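Local coordinates for protein lectin (Lotus tetragonolobus, PDB 2EIG) that probably binds L-fucosyl carbohydrates as a seed lectin of the legume family, which holds paired manganese and calcium ions, at residues W126-K129 / S134-G137. Residues are numbered along the deposited sequence; the frame is centred on the assembly and turned at random.
Sequences WDPK and SHIG. With MN (manganese (II) ion), chain F; CA (calcium ion), chain G.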
loop_
_atom_site.group_PDB
_atom_site.type_symbol
_atom_site.label_atom_id
_atom_site.label_comp_id
_atom_site.label_asym_id
_atom_site.label_seq_id
_atom_site.Cartn_x
_atom_site.Cartn_y
_atom_site.Cartn_z
ATOM N N TRP A 126 -16.627 6.351 18.683
ATOM C CA TRP A 126 -16.136 5.604 17.543
ATOM C C TRP A 126 -14.701 5.981 17.227
ATOM O O TRP A 126 -14.068 5.433 16.308
ATOM C CB TRP A 126 -17.022 5.918 16.338
ATOM C CG TRP A 126 -17.138 7.459 16.091
ATOM C CD1 TRP A 126 -16.193 8.272 15.559
ATOM C CD2 TRP A 126 -18.261 8.311 16.424
ATOM N NE1 TRP A 126 -16.661 9.573 15.496
ATOM C CE2 TRP A 126 -17.928 9.620 16.009
ATOM C CE3 TRP A 126 -19.511 8.086 17.017
ATOM C CZ2 TRP A 126 -18.797 10.696 16.163
ATOM C CZ3 TRP A 126 -20.369 9.150 17.186
ATOM C CH2 TRP A 126 -19.996 10.460 16.763
ATOM N N ASP A 127 -14.205 6.959 17.969
ATOM C CA ASP A 127 -12.864 7.455 17.835
ATOM C C ASP A 127 -11.854 6.533 18.464
ATOM O O ASP A 127 -12.220 5.741 19.330
ATOM C CB ASP A 127 -12.774 8.861 18.440
ATOM C CG ASP A 127 -13.280 9.890 17.496
ATOM O OD1 ASP A 127 -13.115 9.630 16.293
ATOM O OD2 ASP A 127 -13.882 10.886 17.936
ATOM N N PRO A 128 -10.594 6.637 18.027
ATOM C CA PRO A 128 -9.586 5.694 18.477
ATOM C C PRO A 128 -9.587 5.592 20.010
ATOM O O PRO A 128 -9.143 6.529 20.727
ATOM C CB PRO A 128 -8.281 6.245 17.903
ATOM C CG PRO A 128 -8.672 7.076 16.728
ATOM C CD PRO A 128 -10.073 7.594 17.023
ATOM N N LYS A 129 -10.192 4.477 20.449
ATOM C CA LYS A 129 -10.477 4.069 21.850
ATOM C C LYS A 129 -9.169 3.569 22.336
ATOM O O LYS A 129 -9.087 2.805 23.344
ATOM C CB LYS A 129 -11.427 2.854 21.899
ATOM C CG LYS A 129 -12.706 3.009 22.693
ATOM C CD LYS A 129 -13.640 1.773 22.469
ATOM C CE LYS A 129 -13.472 1.117 21.086
ATOM N NZ LYS A 129 -13.976 1.949 19.928
ATOM N N SER A 134 -7.254 13.923 20.798
ATOM C CA SER A 134 -7.187 14.459 19.435
ATOM C C SER A 134 -6.387 13.524 18.554
ATOM O O SER A 134 -5.425 12.895 18.991
ATOM C CB SER A 134 -6.573 15.869 19.410
ATOM O OG SER A 134 -7.375 16.741 20.151
ATOM N N HIS A 135 -6.818 13.412 17.316
ATOM C CA HIS A 135 -6.191 12.518 16.408
ATOM C C HIS A 135 -6.349 13.034 14.976
ATOM O O HIS A 135 -7.251 13.828 14.662
ATOM C CB HIS A 135 -6.793 11.127 16.561
ATOM C CG HIS A 135 -8.281 11.105 16.490
ATOM N ND1 HIS A 135 -9.097 11.462 17.542
ATOM C CD2 HIS A 135 -9.099 10.751 15.484
ATOM C CE1 HIS A 135 -10.361 11.324 17.183
ATOM N NE2 HIS A 135 -10.387 10.879 15.934
ATOM N N ILE A 136 -5.434 12.610 14.128
ATOM C CA ILE A 136 -5.515 12.925 12.725
ATOM C C ILE A 136 -5.954 11.591 12.112
ATOM O O ILE A 136 -5.308 10.570 12.370
ATOM C CB ILE A 136 -4.155 13.447 12.170
ATOM C CG1 ILE A 136 -3.809 14.821 12.766
ATOM C CG2 ILE A 136 -4.198 13.580 10.608
ATOM C CD1 ILE A 136 -2.250 14.976 13.133
ATOM N N GLY A 137 -7.049 11.591 11.360
ATOM C CA GLY A 137 -7.528 10.359 10.751
ATOM C C GLY A 137 -7.769 10.424 9.261
ATOM O O GLY A 137 -8.051 11.492 8.728
HETATM MN MN MN F . -12.204 10.743 14.702
HETATM CA CA CA G . -14.574 13.051 17.194
HETATM O O HOH W 1 -15.673 12.413 15.291
HETATM O O HOH W 2 -13.991 10.695 13.463
HETATM O O HOH W 3 -11.516 8.754 13.957
HETATM O O HOH W 4 -15.392 15.235 16.946
#
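Asp-127 and His-135 meet at a shared manganese ion: Asp-127 OD1 lies 2.1 Å from the metal and His-135 NE2 2.2 Å. The 3.0 Å between Asp-127 OD1 and His-135 NE2 therefore reflects two ligands in adjacent coordination positions, not a hydrogen bond. Carboxylate and imidazole are well out of coplanarity, their planes 64° apart, and the two side chains cross at nearly a right angle. Two waters, together with Glu-118 and Asp-120 from strand 115-120, bring the manganese ligands to six. The second carboxylate oxygen serves the neighbouring ion, Asp-127 OD2 being 2.4 Å from calcium, so one carboxylate bridges both metals and is fixed at each end. Asp-120 is likewise common to the two sites, while the backbone carbonyl oxygen of His-122 and the side-chain OD1 of Asn-124 complete the protein ligands of calcium.

One face of the imidazole is covered by Pro-128, whose CD stands 3.6 Å from the His-135 ring centroid and 15° off the ring normal, a CH-pi contact. The histidine reaches the metal with CG lodged between its backbone N and carbonyl carbon (chi1 51°), and a hydrogen bond from ND1 to the carbonyl oxygen of Ser-133 helps fix the ring's rotation and leaves NE2 for manganese. On the calcium side, Trp-126 NE1 donates to a calcium-bound water at 3.0 Å. Backbone hydrogen bonds of His-135 with Asp-120 and Gly-137 with Glu-118 hold strands 115-120 and 135-140 side by side, juxtaposing their manganese ligands; the connecting loop adds Asp-127 and calcium ligands, giving the paired manganese-calcium site characteristic of the legume lectin fold.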